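Local coordinates for protein Phthiocerol/phenolphthiocerol synthesis polyketide synthase type I PpsC (Mycobacterium tuberculosis, PDB 5NJI) that probably dehydrates beta-hydroxyacyl intermediates to enoyl chains through its dehydratase domain, during the assembly of mycobacterial phthiocerol lipids by a type I polyketide synthase, at residues D63-L68 / M103-P108; D99-L104 / W136-T141. The protein carries 1 engineered substitution. All coordinates share one frame; numbering follows the deposited sequence. Where two conformers were deposited one is given.

Contact 1: D63-L68 / M103-P108; sequences DDLVVL and MLHVTP. With 8Z2 (~{S}-[2-[3-[[(2~{R})-4-[[[(2~{R},3~{S},4~{R},5~{R})-5-(6-aminopurin-9-yl)-4-oxidanyl-3-phosphonooxy-oxolan-2-yl]methoxy-oxidanyl-phosphoryl]oxy-oxidanyl-phosphoryl]oxy-3,3-dimethyl-2-oxidanyl-butanoyl]amino]propanoylamino]ethyl] (~{E})-dodec-2-enethioate), chain B.
Val66 O accepts two hydrogen bonds from the loop 103-108, from Val106 N at 2.9 Å and from His105 ND1 at 3.3 Å, the donors arriving from opposite faces of its carbonyl plane. The imidazole bond is nearly straight (169°), lies in the ring plane and helps to set the rotation of the ring. Leu68 N bonds to Leu104 O, completing a single bridge between Val67 and His105. The tighter packing flanks this bridge: Val66 CG1 packs on Val106 CB at 3.7 Å, and Leu68 CB rests against Leu104 CB and Val106 CG2, these last three residues buried. On the solvent side the packing is thinner: Leu65, CG anti to its carbonyl carbon (chi1 -55°), sets CD1 over the exposed His105 ring, a CH-pi contact of 4.3 Å to the centroid. At the ligand end, one water joins Leu68 O and Leu104 N to OP1 of the acyl-CoA, while Met103 CG comes within 3.3 Å of OP1. The isolated bridge thus pins the loop after strand 93-100 to strand 65-66 and builds part of the pocket wall. Tyr73 of helix 70-84 touches Leu68 and Leu104, and Val67 bonds through its backbone to Phe60 of strand 60-62.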
loop_
_atom_site.group_PDB
_atom_site.type_symbol
_atom_site.label_atom_id
_atom_site.label_comp_id
_atom_site.label_asym_id
_atom_site.label_seq_id
_atom_site.Cartn_x
_atom_site.Cartn_y
_atom_site.Cartn_z
ATOM N N ASP A 63 -6.376 -16.521 1.282
ATOM C CA ASP A 63 -6.579 -17.929 1.640
ATOM C C ASP A 63 -7.307 -18.045 2.982
ATOM O O ASP A 63 -6.907 -18.805 3.871
ATOM C CB ASP A 63 -5.243 -18.681 1.685
ATOM C CG ASP A 63 -4.605 -18.847 0.315
ATOM O OD1 ASP A 63 -5.311 -18.698 -0.702
ATOM O OD2 ASP A 63 -3.391 -19.148 0.263
ATOM N N ASP A 64 -8.380 -17.258 3.114
ATOM C CA ASP A 64 -9.280 -17.222 4.271
ATOM C C ASP A 64 -8.700 -16.539 5.507
ATOM O O ASP A 64 -9.437 -16.312 6.473
ATOM C CB ASP A 64 -9.727 -18.635 4.672
ATOM C CG ASP A 64 -10.637 -19.271 3.646
ATOM O OD1 ASP A 64 -11.459 -18.541 3.046
ATOM O OD2 ASP A 64 -10.527 -20.501 3.446
ATOM N N LEU A 65 -7.421 -16.181 5.499
ATOM C CA LEU A 65 -6.795 -15.558 6.667
ATOM C C LEU A 65 -6.687 -14.050 6.486
ATOM O O LEU A 65 -6.311 -13.572 5.412
ATOM C CB LEU A 65 -5.394 -16.123 6.929
ATOM C CG LEU A 65 -5.266 -17.634 7.077
ATOM C CD1 LEU A 65 -3.826 -17.968 7.424
ATOM C CD2 LEU A 65 -6.213 -18.160 8.125
ATOM N N VAL A 66 -6.980 -13.314 7.559
ATOM C CA VAL A 66 -6.795 -11.862 7.572
ATOM C C VAL A 66 -5.304 -11.566 7.591
ATOM O O VAL A 66 -4.580 -12.014 8.482
ATOM C CB VAL A 66 -7.487 -11.230 8.786
ATOM C CG1 VAL A 66 -7.224 -9.714 8.849
ATOM C CG2 VAL A 66 -8.992 -11.509 8.762
ATOM N N VAL A 67 -4.838 -10.806 6.609
ATOM C CA VAL A 67 -3.428 -10.523 6.430
ATOM C C VAL A 67 -3.290 -9.016 6.310
ATOM O O VAL A 67 -4.146 -8.351 5.727
ATOM C CB VAL A 67 -2.890 -11.234 5.173
ATOM C CG1 VAL A 67 -1.533 -10.691 4.752
ATOM C CG2 VAL A 67 -2.810 -12.722 5.435
ATOM N N LEU A 68 -2.218 -8.476 6.849
ATOM C CA LEU A 68 -2.053 -7.041 6.776
ATOM C C LEU A 68 -1.605 -6.656 5.370
ATOM O O LEU A 68 -0.623 -7.216 4.866
ATOM C CB LEU A 68 -1.025 -6.546 7.791
ATOM C CG LEU A 68 -1.041 -5.035 8.018
ATOM C CD1 LEU A 68 -2.298 -4.632 8.791
ATOM C CD2 LEU A 68 0.197 -4.591 8.755
ATOM N N MET A 103 4.605 -12.321 5.642
ATOM C CA MET A 103 3.199 -11.977 5.757
ATOM C C MET A 103 2.798 -11.947 7.220
ATOM O O MET A 103 3.270 -12.759 8.027
ATOM C CB MET A 103 2.330 -12.985 5.015
ATOM C CG MET A 103 1.938 -12.585 3.637
ATOM S SD MET A 103 0.679 -13.698 2.989
ATOM C CE MET A 103 1.033 -13.503 1.244
ATOM N N LEU A 104 1.909 -11.023 7.560
ATOM C CA LEU A 104 1.399 -10.890 8.920
ATOM C C LEU A 104 -0.059 -11.339 8.974
ATOM O O LEU A 104 -0.938 -10.708 8.372
ATOM C CB LEU A 104 1.527 -9.454 9.425
ATOM C CG LEU A 104 0.916 -9.178 10.812
ATOM C CD1 LEU A 104 1.335 -10.215 11.841
ATOM C CD2 LEU A 104 1.311 -7.795 11.259
ATOM N N HIS A 105 -0.311 -12.407 9.724
ATOM C CA HIS A 105 -1.656 -12.904 9.999
ATOM C C HIS A 105 -2.197 -12.130 11.189
ATOM O O HIS A 105 -1.627 -12.180 12.291
ATOM C CB HIS A 105 -1.573 -14.412 10.253
ATOM C CG HIS A 105 -2.845 -15.079 10.689
ATOM N ND1 HIS A 105 -4.103 -14.722 10.259
ATOM C CD2 HIS A 105 -3.022 -16.155 11.492
ATOM C CE1 HIS A 105 -4.999 -15.527 10.805
ATOM N NE2 HIS A 105 -4.366 -16.405 11.558
ATOM N N VAL A 106 -3.254 -11.355 10.957
ATOM C CA VAL A 106 -3.809 -10.492 11.987
ATOM C C VAL A 106 -4.760 -11.324 12.836
ATOM O O VAL A 106 -5.871 -11.659 12.410
ATOM C CB VAL A 106 -4.523 -9.281 11.389
ATOM C CG1 VAL A 106 -5.091 -8.418 12.482
ATOM C CG2 VAL A 106 -3.537 -8.476 10.544
ATOM N N THR A 107 -4.330 -11.629 14.047
ATOM C CA THR A 107 -5.092 -12.395 15.015
ATOM C C THR A 107 -5.349 -11.549 16.249
ATOM O O THR A 107 -4.603 -10.606 16.524
ATOM C CB THR A 107 -4.317 -13.653 15.418
ATOM O OG1 THR A 107 -3.063 -13.275 15.978
ATOM C CG2 THR A 107 -4.070 -14.565 14.220
ATOM N N PRO A 108 -6.381 -11.865 17.038
ATOM C CA PRO A 108 -6.582 -11.132 18.289
ATOM C C PRO A 108 -5.303 -11.095 19.119
ATOM O O PRO A 108 -4.570 -12.080 19.214
ATOM C CB PRO A 108 -7.693 -11.927 18.990
ATOM C CG PRO A 108 -8.458 -12.554 17.872
ATOM C CD PRO A 108 -7.429 -12.877 16.809
HETATM C C2 8Z2 B . 16.805 -8.390 3.673
HETATM C C4 8Z2 B . 16.013 -10.574 3.375
HETATM C C5 8Z2 B . 16.648 -10.946 4.461
HETATM C C6 8Z2 B . 17.368 -10.095 5.148
HETATM C C8 8Z2 B . 15.686 -12.673 3.711
HETATM C C10 8Z2 B . -2.096 -9.055 -9.678
HETATM C C11 8Z2 B . -1.355 -9.202 -10.945
HETATM C C12 8Z2 B . -1.267 -10.629 -11.331
HETATM N N9 8Z2 B . 15.365 -11.636 2.943
HETATM N N7 8Z2 B . 16.421 -12.217 4.670
HETATM N N3 8Z2 B . 16.074 -9.297 2.955
HETATM N N1 8Z2 B . 17.475 -8.816 4.784
HETATM N N6 8Z2 B . 17.947 -10.610 6.203
HETATM C "C1'" 8Z2 B . 14.630 -11.096 1.624
HETATM C "C2'" 8Z2 B . 15.760 -11.200 0.671
HETATM O "O2'" 8Z2 B . 15.622 -9.917 0.075
HETATM C "C3'" 8Z2 B . 15.370 -12.517 -0.180
HETATM O "O3'" 8Z2 B . 16.580 -13.039 -0.803
HETATM C "C4'" 8Z2 B . 13.961 -11.832 -0.758
HETATM O "O4'" 8Z2 B . 13.441 -11.386 0.579
HETATM C "C5'" 8Z2 B . 12.809 -12.542 -1.451
HETATM O "O5'" 8Z2 B . 12.160 -13.510 -0.715
HETATM P P1 8Z2 B . 12.759 -14.710 -0.093
HETATM O O11 8Z2 B . 13.101 -14.118 1.196
HETATM O O12 8Z2 B . 14.068 -15.179 -0.612
HETATM O O6 8Z2 B . 11.674 -16.018 0.064
HETATM P P2 8Z2 B . 11.052 -16.387 1.507
HETATM O O21 8Z2 B . 11.826 -15.713 2.717
HETATM O O22 8Z2 B . 10.783 -17.671 2.013
HETATM O O7 8Z2 B . 9.627 -15.658 1.176
HETATM C CPA 8Z2 B . 9.122 -15.184 -0.084
HETATM C CPB 8Z2 B . 7.729 -14.601 0.277
HETATM C CP8 8Z2 B . 7.963 -13.545 1.373
HETATM C CP7 8Z2 B . 7.052 -13.971 -0.897
HETATM C CP9 8Z2 B . 6.859 -15.731 0.814
HETATM O OP3 8Z2 B . 8.793 -12.605 0.815
HETATM C CP6 8Z2 B . 6.676 -12.860 1.901
HETATM O OP2 8Z2 B . 5.855 -13.527 2.420
HETATM N NP2 8Z2 B . 6.640 -11.536 1.917
HETATM C CP5 8Z2 B . 5.567 -10.715 2.431
HETATM C CP4 8Z2 B . 4.612 -10.360 1.307
HETATM C CP3 8Z2 B . 3.475 -9.497 1.900
HETATM O OP1 8Z2 B . 3.213 -9.567 3.051
HETATM N NP1 8Z2 B . 2.811 -8.712 1.087
HETATM C CP2 8Z2 B . 1.771 -7.838 1.538
HETATM C CP1 8Z2 B . 0.504 -8.570 1.800
HETATM S S 8Z2 B . -0.210 -9.224 0.259
HETATM P P3 8Z2 B . 17.825 -13.537 0.338
HETATM O O31 8Z2 B . 16.902 -14.342 1.501
HETATM O O32 8Z2 B . 18.430 -12.549 1.133
HETATM O O33 8Z2 B . 18.891 -14.454 -0.077
HETATM C CA1 8Z2 B . -0.753 -7.951 -0.400
HETATM C CA2 8Z2 B . -1.462 -8.155 -1.687
HETATM O OA1 8Z2 B . -0.692 -6.827 -0.016
HETATM C CA3 8Z2 B . -1.960 -6.955 -2.392
HETATM C CA4 8Z2 B . -2.621 -7.164 -3.692
HETATM C CA5 8Z2 B . -2.866 -5.882 -4.448
HETATM C CA6 8Z2 B . -3.491 -6.184 -5.801
HETATM C CA7 8Z2 B . -2.436 -6.701 -6.807
HETATM C CA8 8Z2 B . -3.054 -7.437 -7.979
HETATM C CA9 8Z2 B . -2.092 -7.660 -9.177
HETATM O O HOH W 1 1.557 -8.891 5.521
#

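Contact 2: D99-L104 / W136-T141; sequences DLRQML and WTTHAT. With 8Z2 (~{S}-[2-[3-[[(2~{R})-4-[[[(2~{R},3~{S},4~{R},5~{R})-5-(6-aminopurin-9-yl)-4-oxidanyl-3-phosphonooxy-oxolan-2-yl]methoxy-oxidanyl-phosphoryl]oxy-oxidanyl-phosphoryl]oxy-3,3-dimethyl-2-oxidanyl-butanoyl]amino]propanoylamino]ethyl] (~{E})-dodec-2-enethioate), chain B.
In the conformer described, one of two modelled, Arg101 lies between the CoA adenine and Thr138. CB passes His139 O at 3.7 Å, CG lies near Ala140 CA, and CD comes level with Thr141 OG1 and adenine N3. Bends at chi2 and chi3 (-138° and -23°) then lay the guanidinium flat: one face carries adenine C6, 3.6 Å from CZ, and the opposite face meets Thr138 CG2. NE is buried without a polar partner in the model, whereas NH1 donates a hydrogen bond to a water that also touches Thr141 OG1; NH2 ends beside adenine N6.

Two residues earlier, Asp99 forms an antiparallel hydrogen-bonded pair with Thr141, with Asp99 N to Thr141 O at 2.8 Å. Past Leu100 the strand gives way to loop, and His139 takes over: ND1 donates to Gln102 O at 2.9 Å, in the ring plane but well above the carbonyl plane, while Leu104 CB covers one ring face. Leu100 O accepts a hydrogen bond from the pantetheine amide NP2. His139 and Ala140 form a classic beta bulge opposite Ile127 of strand 122-130; His139 NE2 bonds to Thr129 there, and Tyr73 of helix 70-84 touches Leu100, His139 and Ala140.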
loop_
_atom_site.group_PDB
_atom_site.type_symbol
_atom_site.label_atom_id
_atom_site.label_comp_id
_atom_site.label_asym_id
_atom_site.label_seq_id
_atom_site.Cartn_x
_atom_site.Cartn_y
_atom_site.Cartn_z
ATOM N N ASP A 99 10.617 -3.177 1.802
ATOM C CA ASP A 99 10.715 -4.566 1.600
ATOM C C ASP A 99 9.647 -5.308 2.461
ATOM O O ASP A 99 9.721 -5.162 3.622
ATOM C CB ASP A 99 12.118 -5.109 1.982
ATOM C CG ASP A 99 13.257 -4.523 1.067
ATOM O OD1 ASP A 99 13.110 -4.568 -0.122
ATOM O OD2 ASP A 99 14.300 -4.103 1.501
ATOM N N LEU A 100 8.816 -6.164 1.863
ATOM C CA LEU A 100 7.769 -6.920 2.574
ATOM C C LEU A 100 8.371 -8.326 2.758
ATOM O O LEU A 100 8.389 -9.093 1.845
ATOM C CB LEU A 100 6.447 -6.966 1.772
ATOM C CG LEU A 100 5.904 -5.561 1.491
ATOM C CD1 LEU A 100 4.694 -5.559 0.592
ATOM C CD2 LEU A 100 5.595 -4.869 2.830
ATOM N N ARG A 101 8.984 -8.567 3.900
ATOM C CA ARG A 101 9.672 -9.832 4.143
ATOM C C ARG A 101 8.783 -11.131 4.623
ATOM O O ARG A 101 9.198 -12.175 4.376
ATOM C CB ARG A 101 10.769 -9.484 5.163
ATOM C CG ARG A 101 11.384 -8.062 4.943
ATOM C CD ARG A 101 12.893 -7.889 5.084
ATOM N NE ARG A 101 13.447 -8.960 5.912
ATOM C CZ ARG A 101 14.453 -8.773 6.809
ATOM N NH1 ARG A 101 14.994 -7.502 6.907
ATOM N NH2 ARG A 101 14.889 -9.858 7.606
ATOM N N GLN A 102 7.765 -10.899 5.425
ATOM C CA GLN A 102 6.934 -11.973 5.924
ATOM C C GLN A 102 5.504 -11.539 6.132
ATOM O O GLN A 102 5.266 -10.550 6.669
ATOM C CB GLN A 102 7.524 -12.559 7.233
ATOM C CG GLN A 102 6.708 -13.728 7.764
ATOM C CD GLN A 102 7.366 -14.497 8.924
ATOM O OE1 GLN A 102 8.559 -14.492 9.022
ATOM N NE2 GLN A 102 6.599 -15.172 9.746
ATOM N N MET A 103 4.605 -12.321 5.642
ATOM C CA MET A 103 3.199 -11.977 5.757
ATOM C C MET A 103 2.798 -11.947 7.220
ATOM O O MET A 103 3.270 -12.759 8.027
ATOM C CB MET A 103 2.330 -12.985 5.015
ATOM C CG MET A 103 1.938 -12.585 3.637
ATOM S SD MET A 103 0.679 -13.698 2.989
ATOM C CE MET A 103 1.033 -13.503 1.244
ATOM N N LEU A 104 1.909 -11.023 7.560
ATOM C CA LEU A 104 1.399 -10.890 8.920
ATOM C C LEU A 104 -0.059 -11.339 8.974
ATOM O O LEU A 104 -0.938 -10.708 8.372
ATOM C CB LEU A 104 1.527 -9.454 9.425
ATOM C CG LEU A 104 0.916 -9.178 10.812
ATOM C CD1 LEU A 104 1.335 -10.215 11.841
ATOM C CD2 LEU A 104 1.311 -7.795 11.259
ATOM N N TRP A 136 10.874 -11.264 18.577
ATOM C CA TRP A 136 10.205 -10.495 17.533
ATOM C C TRP A 136 10.451 -11.138 16.172
ATOM O O TRP A 136 11.474 -11.788 15.953
ATOM C CB TRP A 136 10.684 -9.022 17.506
ATOM C CG TRP A 136 10.345 -8.230 18.740
ATOM C CD1 TRP A 136 9.221 -7.472 18.966
ATOM C CD2 TRP A 136 11.146 -8.128 19.926
ATOM N NE1 TRP A 136 9.288 -6.902 20.229
ATOM C CE2 TRP A 136 10.459 -7.298 20.831
ATOM C CE3 TRP A 136 12.387 -8.656 20.297
ATOM C CZ2 TRP A 136 10.970 -6.985 22.092
ATOM C CZ3 TRP A 136 12.891 -8.352 21.553
ATOM C CH2 TRP A 136 12.185 -7.519 22.432
ATOM N N THR A 137 9.493 -10.939 15.257
ATOM C CA THR A 137 9.588 -11.352 13.857
ATOM C C THR A 137 9.492 -10.108 12.982
ATOM O O THR A 137 8.581 -9.304 13.177
ATOM C CB THR A 137 8.440 -12.296 13.478
ATOM O OG1 THR A 137 8.531 -13.507 14.225
ATOM C CG2 THR A 137 8.433 -12.617 11.979
ATOM N N THR A 138 10.390 -9.971 12.008
ATOM C CA THR A 138 10.391 -8.808 11.118
ATOM C C THR A 138 9.476 -9.037 9.917
ATOM O O THR A 138 9.623 -10.030 9.200
ATOM C CB THR A 138 11.807 -8.505 10.632
ATOM O OG1 THR A 138 12.642 -8.173 11.756
ATOM C CG2 THR A 138 11.805 -7.344 9.658
ATOM N N HIS A 139 8.545 -8.110 9.689
ATOM C CA HIS A 139 7.620 -8.224 8.571
ATOM C C HIS A 139 7.964 -7.312 7.420
ATOM O O HIS A 139 7.705 -7.666 6.268
ATOM C CB HIS A 139 6.189 -7.938 9.035
ATOM C CG HIS A 139 5.683 -8.966 9.986
ATOM N ND1 HIS A 139 5.238 -10.201 9.571
ATOM C CD2 HIS A 139 5.611 -8.970 11.337
ATOM C CE1 HIS A 139 4.905 -10.924 10.627
ATOM N NE2 HIS A 139 5.114 -10.196 11.710
ATOM N N ALA A 140 8.530 -6.143 7.689
ATOM C CA ALA A 140 8.829 -5.194 6.637
ATOM C C ALA A 140 9.931 -4.273 7.120
ATOM O O ALA A 140 10.079 -4.037 8.315
ATOM C CB ALA A 140 7.591 -4.381 6.236
ATOM N N THR A 141 10.693 -3.755 6.165
ATOM C CA THR A 141 11.669 -2.708 6.398
ATOM C C THR A 141 11.456 -1.636 5.352
ATOM O O THR A 141 10.994 -1.930 4.247
ATOM C CB THR A 141 13.109 -3.219 6.310
ATOM O OG1 THR A 141 13.320 -3.831 5.032
ATOM C CG2 THR A 141 13.381 -4.223 7.390
HETATM C C2 8Z2 B . 16.805 -8.390 3.673
HETATM C C4 8Z2 B . 16.013 -10.574 3.375
HETATM C C5 8Z2 B . 16.648 -10.946 4.461
HETATM C C6 8Z2 B . 17.368 -10.095 5.148
HETATM C C8 8Z2 B . 15.686 -12.673 3.711
HETATM C C10 8Z2 B . -2.096 -9.055 -9.678
HETATM C C11 8Z2 B . -1.355 -9.202 -10.945
HETATM C C12 8Z2 B . -1.267 -10.629 -11.331
HETATM N N9 8Z2 B . 15.365 -11.636 2.943
HETATM N N7 8Z2 B . 16.421 -12.217 4.670
HETATM N N3 8Z2 B . 16.074 -9.297 2.955
HETATM N N1 8Z2 B . 17.475 -8.816 4.784
HETATM N N6 8Z2 B . 17.947 -10.610 6.203
HETATM C "C1'" 8Z2 B . 14.630 -11.096 1.624
HETATM C "C2'" 8Z2 B . 15.760 -11.200 0.671
HETATM O "O2'" 8Z2 B . 15.622 -9.917 0.075
HETATM C "C3'" 8Z2 B . 15.370 -12.517 -0.180
HETATM O "O3'" 8Z2 B . 16.580 -13.039 -0.803
HETATM C "C4'" 8Z2 B . 13.961 -11.832 -0.758
HETATM O "O4'" 8Z2 B . 13.441 -11.386 0.579
HETATM C "C5'" 8Z2 B . 12.809 -12.542 -1.451
HETATM O "O5'" 8Z2 B . 12.160 -13.510 -0.715
HETATM P P1 8Z2 B . 12.759 -14.710 -0.093
HETATM O O11 8Z2 B . 13.101 -14.118 1.196
HETATM O O12 8Z2 B . 14.068 -15.179 -0.612
HETATM O O6 8Z2 B . 11.674 -16.018 0.064
HETATM P P2 8Z2 B . 11.052 -16.387 1.507
HETATM O O21 8Z2 B . 11.826 -15.713 2.717
HETATM O O22 8Z2 B . 10.783 -17.671 2.013
HETATM O O7 8Z2 B . 9.627 -15.658 1.176
HETATM C CPA 8Z2 B . 9.122 -15.184 -0.084
HETATM C CPB 8Z2 B . 7.729 -14.601 0.277
HETATM C CP8 8Z2 B . 7.963 -13.545 1.373
HETATM C CP7 8Z2 B . 7.052 -13.971 -0.897
HETATM C CP9 8Z2 B . 6.859 -15.731 0.814
HETATM O OP3 8Z2 B . 8.793 -12.605 0.815
HETATM C CP6 8Z2 B . 6.676 -12.860 1.901
HETATM O OP2 8Z2 B . 5.855 -13.527 2.420
HETATM N NP2 8Z2 B . 6.640 -11.536 1.917
HETATM C CP5 8Z2 B . 5.567 -10.715 2.431
HETATM C CP4 8Z2 B . 4.612 -10.360 1.307
HETATM C CP3 8Z2 B . 3.475 -9.497 1.900
HETATM O OP1 8Z2 B . 3.213 -9.567 3.051
HETATM N NP1 8Z2 B . 2.811 -8.712 1.087
HETATM C CP2 8Z2 B . 1.771 -7.838 1.538
HETATM C CP1 8Z2 B . 0.504 -8.570 1.800
HETATM S S 8Z2 B . -0.210 -9.224 0.259
HETATM P P3 8Z2 B . 17.825 -13.537 0.338
HETATM O O31 8Z2 B . 16.902 -14.342 1.501
HETATM O O32 8Z2 B . 18.430 -12.549 1.133
HETATM O O33 8Z2 B . 18.891 -14.454 -0.077
HETATM C CA1 8Z2 B . -0.753 -7.951 -0.400
HETATM C CA2 8Z2 B . -1.462 -8.155 -1.687
HETATM O OA1 8Z2 B . -0.692 -6.827 -0.016
HETATM C CA3 8Z2 B . -1.960 -6.955 -2.392
HETATM C CA4 8Z2 B . -2.621 -7.164 -3.692
HETATM C CA5 8Z2 B . -2.866 -5.882 -4.448
HETATM C CA6 8Z2 B . -3.491 -6.184 -5.801
HETATM C CA7 8Z2 B . -2.436 -6.701 -6.807
HETATM C CA8 8Z2 B . -3.054 -7.437 -7.979
HETATM C CA9 8Z2 B . -2.092 -7.660 -9.177
HETATM O O HOH W 2 13.873 -1.783 3.032
HETATM O O HOH W 3 14.977 -5.772 4.589
HETATM O O HOH W 4 11.137 -12.296 8.934
#

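In the fold
After its first strands the chain runs through 63-68, helix 70-84 and strand 93-100, and contact 1 closes that loop when 103-108 comes back against 63-68. Contact 2 opens on 99-104, before the first loop is finished, and closes after strands 110-118 and 122-130 when 136-141 pairs with it. The two loops therefore overlap rather than nest, sharing Met103 and Leu104, and their centres lie about 13 Å apart. Contact 1 ties the short strand 65-66 to the connection after strand 93-100; contact 2 joins that strand's end to strand 136-146. Both touch the acyl-CoA, which residues 99-104 line from the adenine (Arg101) to the pantetheine (Leu100, Met103).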